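Local coordinates for protein EmGH1 (Erythrobacter marinus, PDB 5Z87) that probably hydrolyses beta-glucosidic bonds as a glycoside hydrolase family 3 enzyme, and binds a magnesium ion on its fibronectin type III-like domain, at residues Ser714-Ala719 and Leu760-Glu765; Gln686-Val691 and Pro747-Tyr752; Gly764-Met769 and Thr780-Val785. All coordinates share one frame; numbering follows the deposited sequence.

Contact 1 of 3, residues Ser714-Ala719 and Leu760-Glu765. With MG (magnesium ion), chain E.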
loop_
_atom_site.group_PDB
_atom_site.type_symbol
_atom_site.label_atom_id
_atom_site.label_comp_id
_atom_site.label_asym_id
_atom_site.label_seq_id
_atom_site.Cartn_x
_atom_site.Cartn_y
_atom_site.Cartn_z
ATOM N N SER A 714 -9.541 9.470 21.943
ATOM C CA SER A 714 -9.727 10.753 21.257
ATOM C C SER A 714 -8.405 11.476 21.033
ATOM O O SER A 714 -8.157 12.008 19.943
ATOM C CB SER A 714 -10.678 11.652 22.049
ATOM O OG SER A 714 -11.978 11.105 22.099
ATOM N N ILE A 715 -7.549 11.511 22.049
ATOM C CA ILE A 715 -6.240 12.152 21.972
ATOM C C ILE A 715 -5.208 11.148 22.454
ATOM O O ILE A 715 -5.415 10.476 23.468
ATOM C CB ILE A 715 -6.173 13.437 22.827
ATOM C CG1 ILE A 715 -7.288 14.418 22.444
ATOM C CG2 ILE A 715 -4.799 14.075 22.716
ATOM C CD1 ILE A 715 -7.098 15.072 21.072
ATOM N N ALA A 716 -4.092 11.051 21.744
ATOM C CA ALA A 716 -3.093 10.064 22.111
ATOM C C ALA A 716 -1.723 10.551 21.661
ATOM O O ALA A 716 -1.607 11.353 20.729
ATOM C CB ALA A 716 -3.439 8.702 21.505
ATOM N N SER A 717 -0.679 10.054 22.337
ATOM C CA SER A 717 0.679 10.512 22.043
ATOM C C SER A 717 1.098 10.142 20.623
ATOM O O SER A 717 1.942 10.828 20.025
ATOM C CB SER A 717 1.668 9.947 23.073
ATOM O OG SER A 717 1.532 8.534 23.224
ATOM N N ARG A 718 0.525 9.067 20.080
ATOM C CA ARG A 718 0.543 8.746 18.658
ATOM C C ARG A 718 -0.886 8.595 18.151
ATOM O O ARG A 718 -1.762 8.099 18.869
ATOM C CB ARG A 718 1.328 7.472 18.393
ATOM C CG ARG A 718 2.785 7.668 18.688
ATOM C CD ARG A 718 3.647 6.724 17.955
ATOM N NE ARG A 718 5.040 6.955 18.291
ATOM C CZ ARG A 718 6.065 6.624 17.518
ATOM N NH1 ARG A 718 5.864 6.051 16.324
ATOM N NH2 ARG A 718 7.297 6.870 17.950
ATOM N N ALA A 719 -1.122 9.037 16.918
ATOM C CA ALA A 719 -2.466 9.007 16.354
ATOM C C ALA A 719 -3.004 7.580 16.304
ATOM O O ALA A 719 -2.324 6.665 15.841
ATOM C CB ALA A 719 -2.447 9.612 14.960
ATOM N N LEU A 760 1.145 2.028 27.024
ATOM C CA LEU A 760 0.907 3.403 27.450
ATOM C C LEU A 760 -0.580 3.603 27.701
ATOM O O LEU A 760 -1.400 3.331 26.820
ATOM C CB LEU A 760 1.374 4.402 26.392
ATOM C CG LEU A 760 2.826 4.263 25.943
ATOM C CD1 LEU A 760 3.161 5.262 24.808
ATOM C CD2 LEU A 760 3.752 4.446 27.140
ATOM N N VAL A 761 -0.925 4.075 28.896
ATOM C CA VAL A 761 -2.284 4.502 29.206
ATOM C C VAL A 761 -2.213 5.976 29.577
ATOM O O VAL A 761 -1.444 6.363 30.466
ATOM C CB VAL A 761 -2.919 3.669 30.331
ATOM C CG1 VAL A 761 -4.407 3.959 30.422
ATOM C CG2 VAL A 761 -2.708 2.206 30.061
ATOM N N GLU A 762 -2.998 6.799 28.889
ATOM C CA GLU A 762 -2.857 8.228 29.050
ATOM C C GLU A 762 -4.157 8.860 29.530
ATOM O O GLU A 762 -5.246 8.434 29.127
ATOM C CB GLU A 762 -2.404 8.857 27.721
ATOM C CG GLU A 762 -1.052 8.285 27.255
ATOM C CD GLU A 762 -0.724 8.530 25.785
ATOM O OE1 GLU A 762 0.406 8.183 25.395
ATOM O OE2 GLU A 762 -1.571 9.052 25.023
ATOM N N PRO A 763 -4.078 9.858 30.405
ATOM C CA PRO A 763 -5.294 10.559 30.829
ATOM C C PRO A 763 -6.006 11.150 29.627
ATOM O O PRO A 763 -5.374 11.553 28.646
ATOM C CB PRO A 763 -4.767 11.665 31.757
ATOM C CG PRO A 763 -3.378 11.250 32.107
ATOM C CD PRO A 763 -2.862 10.492 30.934
ATOM N N GLY A 764 -7.332 11.201 29.708
ATOM C CA GLY A 764 -8.133 11.794 28.658
ATOM C C GLY A 764 -9.306 10.921 28.255
ATOM O O GLY A 764 -9.549 9.847 28.805
ATOM N N GLU A 765 -10.023 11.397 27.240
ATOM C CA GLU A 765 -11.327 10.865 26.881
ATOM C C GLU A 765 -11.219 9.582 26.065
ATOM O O GLU A 765 -10.364 9.449 25.185
ATOM C CB GLU A 765 -12.101 11.910 26.084
ATOM C CG GLU A 765 -13.437 11.442 25.572
ATOM C CD GLU A 765 -14.067 12.450 24.629
ATOM O OE1 GLU A 765 -13.650 12.518 23.443
ATOM O OE2 GLU A 765 -14.967 13.186 25.095
HETATM MG MG MG E . -6.259 9.533 25.100
HETATM O O HOH W 1 -8.055 10.618 24.876
HETATM O O HOH W 2 -4.508 8.295 25.148
HETATM O O HOH W 3 -6.790 8.522 26.971
HETATM O O HOH W 4 -5.142 11.024 26.004
#

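Contact 2 of 3, residues Gln686-Val691 and Pro747-Tyr752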
loop_
_atom_site.group_PDB
_atom_site.type_symbol
_atom_site.label_atom_id
_atom_site.label_comp_id
_atom_site.label_asym_id
_atom_site.label_seq_id
_atom_site.Cartn_x
_atom_site.Cartn_y
_atom_site.Cartn_z
ATOM N N GLN A 686 -5.426 2.598 35.710
ATOM C CA GLN A 686 -5.293 1.148 35.808
ATOM C C GLN A 686 -6.607 0.428 36.085
ATOM O O GLN A 686 -6.600 -0.797 36.232
ATOM C CB GLN A 686 -4.267 0.795 36.885
ATOM C CG GLN A 686 -2.848 1.197 36.487
ATOM C CD GLN A 686 -2.455 0.665 35.102
ATOM O OE1 GLN A 686 -2.629 -0.525 34.802
ATOM N NE2 GLN A 686 -1.929 1.552 34.250
ATOM N N ASP A 687 -7.727 1.139 36.130
ATOM C CA ASP A 687 -9.005 0.522 36.461
ATOM C C ASP A 687 -9.592 -0.236 35.282
ATOM O O ASP A 687 -9.331 0.076 34.116
ATOM C CB ASP A 687 -10.016 1.574 36.907
ATOM C CG ASP A 687 -9.634 2.217 38.208
ATOM O OD1 ASP A 687 -8.712 1.688 38.864
ATOM O OD2 ASP A 687 -10.251 3.240 38.575
ATOM N N ARG A 688 -10.408 -1.237 35.603
ATOM C CA ARG A 688 -11.294 -1.875 34.643
ATOM C C ARG A 688 -12.677 -1.229 34.718
ATOM O O ARG A 688 -13.061 -0.662 35.743
ATOM C CB ARG A 688 -11.390 -3.378 34.907
ATOM C CG ARG A 688 -10.035 -4.068 34.898
ATOM C CD ARG A 688 -10.165 -5.572 34.823
ATOM N NE ARG A 688 -10.755 -6.023 33.566
ATOM C CZ ARG A 688 -10.096 -6.136 32.414
ATOM N NH1 ARG A 688 -8.810 -5.815 32.336
ATOM N NH2 ARG A 688 -10.730 -6.565 31.333
ATOM N N LEU A 689 -13.426 -1.322 33.620
ATOM C CA LEU A 689 -14.708 -0.642 33.487
ATOM C C LEU A 689 -15.743 -1.593 32.907
ATOM O O LEU A 689 -15.505 -2.229 31.875
ATOM C CB LEU A 689 -14.584 0.593 32.590
ATOM C CG LEU A 689 -15.883 1.358 32.326
ATOM C CD1 LEU A 689 -16.305 2.118 33.576
ATOM C CD2 LEU A 689 -15.719 2.307 31.151
ATOM N N ARG A 690 -16.893 -1.678 33.555
ATOM C CA ARG A 690 -17.993 -2.461 33.021
ATOM C C ARG A 690 -18.855 -1.596 32.105
ATOM O O ARG A 690 -19.125 -0.430 32.405
ATOM C CB ARG A 690 -18.824 -3.047 34.161
ATOM C CG ARG A 690 -17.997 -3.920 35.090
ATOM C CD ARG A 690 -18.862 -4.926 35.815
ATOM N NE ARG A 690 -19.624 -4.280 36.873
ATOM C CZ ARG A 690 -20.352 -4.930 37.776
ATOM N NH1 ARG A 690 -20.427 -6.258 37.744
ATOM N NH2 ARG A 690 -21.011 -4.247 38.706
ATOM N N VAL A 691 -19.260 -2.169 30.976
ATOM C CA VAL A 691 -20.125 -1.501 30.013
ATOM C C VAL A 691 -21.212 -2.482 29.584
ATOM O O VAL A 691 -20.917 -3.642 29.287
ATOM C CB VAL A 691 -19.330 -0.996 28.793
ATOM C CG1 VAL A 691 -20.274 -0.401 27.760
ATOM C CG2 VAL A 691 -18.296 0.042 29.222
ATOM N N PRO A 747 -6.986 -1.455 31.067
ATOM C CA PRO A 747 -5.799 -0.762 30.527
ATOM C C PRO A 747 -5.309 -1.292 29.192
ATOM O O PRO A 747 -4.884 -0.511 28.335
ATOM C CB PRO A 747 -4.743 -0.995 31.618
ATOM C CG PRO A 747 -5.533 -1.202 32.868
ATOM C CD PRO A 747 -6.773 -1.942 32.442
ATOM N N GLU A 748 -5.317 -2.611 29.014
ATOM C CA GLU A 748 -4.885 -3.201 27.757
ATOM C C GLU A 748 -5.822 -2.838 26.623
ATOM O O GLU A 748 -5.437 -2.954 25.457
ATOM C CB GLU A 748 -4.791 -4.727 27.888
ATOM C CG GLU A 748 -6.150 -5.435 27.894
ATOM C CD GLU A 748 -6.822 -5.531 29.287
ATOM O OE1 GLU A 748 -6.476 -4.733 30.196
ATOM O OE2 GLU A 748 -7.710 -6.412 29.455
ATOM N N ASP A 749 -7.035 -2.388 26.939
ATOM C CA ASP A 749 -7.998 -1.990 25.925
ATOM C C ASP A 749 -7.915 -0.505 25.612
ATOM O O ASP A 749 -7.984 -0.117 24.442
ATOM C CB ASP A 749 -9.413 -2.347 26.381
ATOM C CG ASP A 749 -9.583 -3.832 26.592
ATOM O OD1 ASP A 749 -9.324 -4.594 25.635
ATOM O OD2 ASP A 749 -9.942 -4.241 27.715
ATOM N N PHE A 750 -7.749 0.320 26.648
ATOM C CA PHE A 750 -7.781 1.768 26.514
ATOM C C PHE A 750 -6.451 2.361 26.068
ATOM O O PHE A 750 -6.431 3.478 25.544
ATOM C CB PHE A 750 -8.168 2.394 27.847
ATOM C CG PHE A 750 -9.544 2.045 28.306
ATOM C CD1 PHE A 750 -10.600 2.027 27.414
ATOM C CD2 PHE A 750 -9.786 1.747 29.642
ATOM C CE1 PHE A 750 -11.882 1.731 27.842
ATOM C CE2 PHE A 750 -11.062 1.444 30.083
ATOM C CZ PHE A 750 -12.115 1.442 29.185
ATOM N N GLY A 751 -5.340 1.665 26.297
ATOM C CA GLY A 751 -4.034 2.161 25.947
ATOM C C GLY A 751 -3.535 1.547 24.657
ATOM O O GLY A 751 -4.259 0.863 23.936
ATOM N N TYR A 752 -2.264 1.805 24.363
ATOM C CA TYR A 752 -1.635 1.236 23.183
ATOM C C TYR A 752 -0.167 1.028 23.503
ATOM O O TYR A 752 0.368 1.635 24.431
ATOM C CB TYR A 752 -1.824 2.134 21.952
ATOM C CG TYR A 752 -0.903 3.330 21.914
ATOM C CD1 TYR A 752 -1.164 4.466 22.667
ATOM C CD2 TYR A 752 0.229 3.319 21.120
ATOM C CE1 TYR A 752 -0.299 5.562 22.632
ATOM C CE2 TYR A 752 1.086 4.402 21.069
ATOM C CZ TYR A 752 0.822 5.516 21.818
ATOM O OH TYR A 752 1.705 6.576 21.748
#

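Contact 3 of 3, residues Gly764-Met769 and Thr780-Val785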
loop_
_atom_site.group_PDB
_atom_site.type_symbol
_atom_site.label_atom_id
_atom_site.label_comp_id
_atom_site.label_asym_id
_atom_site.label_seq_id
_atom_site.Cartn_x
_atom_site.Cartn_y
_atom_site.Cartn_z
ATOM N N GLY A 764 -7.332 11.201 29.708
ATOM C CA GLY A 764 -8.133 11.794 28.658
ATOM C C GLY A 764 -9.306 10.921 28.255
ATOM O O GLY A 764 -9.549 9.847 28.805
ATOM N N GLU A 765 -10.023 11.397 27.240
ATOM C CA GLU A 765 -11.327 10.865 26.881
ATOM C C GLU A 765 -11.219 9.582 26.065
ATOM O O GLU A 765 -10.364 9.449 25.185
ATOM C CB GLU A 765 -12.101 11.910 26.084
ATOM C CG GLU A 765 -13.437 11.442 25.572
ATOM C CD GLU A 765 -14.067 12.450 24.629
ATOM O OE1 GLU A 765 -13.650 12.518 23.443
ATOM O OE2 GLU A 765 -14.967 13.186 25.095
ATOM N N ILE A 766 -12.107 8.639 26.357
ATOM C CA ILE A 766 -12.319 7.465 25.523
ATOM C C ILE A 766 -13.776 7.464 25.102
ATOM O O ILE A 766 -14.665 7.642 25.943
ATOM C CB ILE A 766 -11.978 6.158 26.259
ATOM C CG1 ILE A 766 -10.571 6.221 26.882
ATOM C CG2 ILE A 766 -12.159 4.979 25.302
ATOM C CD1 ILE A 766 -9.420 6.127 25.855
ATOM N N VAL A 767 -14.016 7.289 23.802
ATOM C CA VAL A 767 -15.358 7.096 23.270
ATOM C C VAL A 767 -15.598 5.598 23.202
ATOM O O VAL A 767 -14.770 4.858 22.663
ATOM C CB VAL A 767 -15.511 7.745 21.881
ATOM C CG1 VAL A 767 -16.970 7.665 21.400
ATOM C CG2 VAL A 767 -15.051 9.189 21.908
ATOM N N ILE A 768 -16.705 5.142 23.780
ATOM C CA ILE A 768 -17.082 3.732 23.771
ATOM C C ILE A 768 -18.298 3.592 22.870
ATOM O O ILE A 768 -19.276 4.326 23.030
ATOM C CB ILE A 768 -17.371 3.211 25.191
ATOM C CG1 ILE A 768 -16.092 3.199 26.029
ATOM C CG2 ILE A 768 -17.965 1.821 25.135
ATOM C CD1 ILE A 768 -16.346 2.976 27.492
ATOM N N MET A 769 -18.225 2.673 21.911
ATOM C CA MET A 769 -19.250 2.527 20.888
ATOM C C MET A 769 -19.762 1.094 20.855
ATOM O O MET A 769 -19.015 0.147 21.114
ATOM C CB MET A 769 -18.716 2.918 19.511
ATOM C CG MET A 769 -18.280 4.382 19.409
ATOM S SD MET A 769 -17.086 4.626 18.079
ATOM C CE MET A 769 -15.583 4.196 18.932
ATOM N N THR A 780 -20.930 6.447 24.135
ATOM C CA THR A 780 -20.873 7.137 25.409
ATOM C C THR A 780 -19.412 7.471 25.651
ATOM O O THR A 780 -18.520 6.893 25.027
ATOM C CB THR A 780 -21.446 6.278 26.539
ATOM O OG1 THR A 780 -21.514 7.056 27.737
ATOM C CG2 THR A 780 -20.562 5.031 26.776
ATOM N N ARG A 781 -19.159 8.414 26.551
ATOM C CA ARG A 781 -17.814 8.935 26.745
ATOM C C ARG A 781 -17.385 8.791 28.195
ATOM O O ARG A 781 -18.115 9.186 29.106
ATOM C CB ARG A 781 -17.740 10.395 26.328
ATOM C CG ARG A 781 -17.766 10.564 24.844
ATOM C CD ARG A 781 -17.942 12.012 24.467
ATOM N NE ARG A 781 -17.380 12.258 23.150
ATOM C CZ ARG A 781 -17.974 11.896 22.024
ATOM N NH1 ARG A 781 -19.151 11.284 22.067
ATOM N NH2 ARG A 781 -17.394 12.142 20.862
ATOM N N ILE A 782 -16.187 8.258 28.401
ATOM C CA ILE A 782 -15.591 8.196 29.725
ATOM C C ILE A 782 -14.265 8.948 29.702
ATOM O O ILE A 782 -13.696 9.241 28.643
ATOM C CB ILE A 782 -15.389 6.744 30.196
ATOM C CG1 ILE A 782 -14.404 6.038 29.262
ATOM C CG2 ILE A 782 -16.736 6.021 30.253
ATOM C CD1 ILE A 782 -13.286 5.321 29.990
ATOM N N THR A 783 -13.777 9.263 30.900
ATOM C CA THR A 783 -12.501 9.943 31.086
ATOM C C THR A 783 -11.578 9.054 31.905
ATOM O O THR A 783 -11.988 8.509 32.935
ATOM C CB THR A 783 -12.698 11.292 31.778
ATOM O OG1 THR A 783 -13.503 12.128 30.946
ATOM C CG2 THR A 783 -11.365 11.980 32.032
ATOM N N LEU A 784 -10.350 8.889 31.435
ATOM C CA LEU A 784 -9.300 8.264 32.225
ATOM C C LEU A 784 -8.570 9.353 32.998
ATOM O O LEU A 784 -8.222 10.399 32.432
ATOM C CB LEU A 784 -8.316 7.495 31.341
ATOM C CG LEU A 784 -8.874 6.496 30.325
ATOM C CD1 LEU A 784 -7.749 5.832 29.536
ATOM C CD2 LEU A 784 -9.747 5.459 31.000
ATOM N N VAL A 785 -8.361 9.115 34.293
ATOM C CA VAL A 785 -7.686 10.075 35.166
ATOM C C VAL A 785 -6.426 9.467 35.774
ATOM O O VAL A 785 -5.362 10.097 35.779
ATOM C CB VAL A 785 -8.619 10.571 36.272
ATOM C CG1 VAL A 785 -7.867 11.489 37.212
ATOM C CG2 VAL A 785 -9.805 11.307 35.663
ATOM O OXT VAL A 785 -6.436 8.334 36.267
#

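Contact 1 of 3, residues Ser714-Ala719 and Leu760-Glu765
Glu762 reaches across to Ser717 with both oxygens of its carboxylate. OE2 turns its syn lone pair to the backbone and accepts a bond from Ser717 N at 3.0 Å, while OE1 accepts from the hydroxyl of the same residue. That second bond, Ser717 OG to Glu762 OE1, refines at 2.5 Å, a length too short to be read closely. The glutamate chain is extended beyond CG, which carries the carboxylate across to the serine. Ser717 swings OG between its own backbone N and carbonyl carbon (chi1 51°), which sets hydroxyl and amide side by side before the two oxygens. The hydroxyl also bonds Tyr752 OH, and the tyrosine side chain packs on Glu762. At the other end of the contact Ser714 OG donates to Glu765 OE1 at 2.6 Å, this time on the anti lone pair, and Ser714 N makes a weak bond to Glu765 O at 3.3 Å. Between these two grips lies the magnesium site of the fibronectin type III-like domain, formed where the loop after strand 703-713 faces the turn leading into strand 764-771. The ion is held by Ile715 O at 2.1 Å, by Asp713 OD1 and by four waters. The 760-765 side reaches it through water alone: one metal-bound water accepts from Ile715 N and donates to Glu765 O at 2.6 Å, while two others donate to Glu762 O and Pro763 O. A fourth lies 3.0 Å from Glu762 OE2, so the carboxylate that clasps Ser717 also lines the second shell, where its negative charge would probably help to balance the cation. The same loop continues into the dimer interface: Arg718 NH1 bonds Asp285 O of the second subunit, and Ile715 packs on Ala327 of that subunit.

Contact 2 of 3, residues Gln686-Val691 and Pro747-Tyr752
The pyrrolidine ring of Pro747 packs against the backbone and side chain of Gln686 and the carbonyl of Asp687, meeting them mainly through oxygens. Its CG is 3.6 Å from Gln686 OE1, and its CD is 3.7 Å from Asp687 O. Gln686 leaves its backbone pointing away from the proline, but the chain bends at chi2 and brings the amide back across the ring at about a right angle. Two residues further along, Arg688 meets Glu748 in a salt bridge. NH1 donates to the syn lone pair of Glu748 OE2 at 3.1 Å, nearly straight (165°) and almost in the guanidinium plane, with a weak second bond to OE1 of the same carboxylate at 3.3 Å. The two planes are 32° apart, so the pairing is edge-on but not flush. Glu748 bends at chi2 (-86°) to bring its carboxylate back to the arginine. Arg688 NE is taken by Glu744, so two glutamates share this guanidinium. On the inner side Leu689 CD2 approaches Phe750 CZ at 4.2 Å, the two side chains crossing roughly at right angles. The short helix 747-750, closed by the bond from Gly751 N to Pro747 O, thus lies against the start of strand 689-697 in the fibronectin type III-like region, and Phe750 reaches on to Ile766, Ile782 and Leu784. Asp749 OD2, bonded to Gly746 N, adds a further negative charge near Arg688, without an N-H directed at it. The salt bridge lies at the surface, where solvent would probably weaken it, while the buried side rests on apolar contact between Leu689 and Phe750.

Contact 3 of 3, residues Gly764-Met769 and Thr780-Val785
Ile766 and Leu784 pack closely on one face of an antiparallel hairpin, CG1 of the isoleucine lying 3.8 Å from CG of the leucine. On the same face Ile782 touches both isoleucines of the partner strand through CG1, which is 3.9 Å from Ile766 CB and 4.0 Å from Ile768 CD1. It reaches this place by setting CG1 between its backbone N and carbonyl carbon (chi1 63°). Thr780 closes the row, its methyl group against Ile768 CB. The backbones beneath are joined through three hydrogen-bonded pairs, Gly764 with Leu784, Ile766 with Ile782 and Ile768 with Thr780, each making both bonds; that from Ile768 N to Thr780 O measures 2.8 Å. The alternate, non-hydrogen-bonded pairs turn their side chains to the other face, and there the packing is looser and more polar. Arg781 runs extended past Glu765, and its NE reaches OE2 at 3.2 Å in a salt bridge whose hydrogen bond is weak and bent (124°). The carboxylate and guanidinium planes are 74° apart, and NE alone bonds OE2; the stronger partner of Arg781 is Glu779, and that of Glu765 is Ser714. Val767 lies alongside the arginine and places CG2 over one face of its guanidinium, offset toward the edge of the group and 3.9 Å from NH2, while Thr783 and the arginine are exposed to solvent. Strand 703-713 flanks strand 764-771 on its other edge, and the short strand 682-683 lies beside 778-784. The isoleucine face looks into the interior of the fibronectin type III-like sandwich, where Leu689 and Val691 of strand 689-697 and Phe750 of helix 747-750 cover it.

Overall arrangement
All three contacts fall within the C-terminal fibronectin type III-like region, with centres 10 to 12 Å apart. Contact 1 and contact 3 share Gly764 and Glu765 at the start of strand 764-771, so the turn facing the magnesium loop runs straight into the hairpin that ends the chain. Contact 2 joins the opposing sheet, through strand 689-697, to the short helix 747-750: Leu689 and Phe750 pack on Ile768, Ile766 and Leu784 of contact 3, closing the sandwich. Along the sequence the segments of contacts 1 and 2 alternate, joined where Tyr752 meets Ser717 and Leu760, whereas contact 3 follows contact 2. One compact domain thus links a buried core to a metal-bearing loop at the dimer interface.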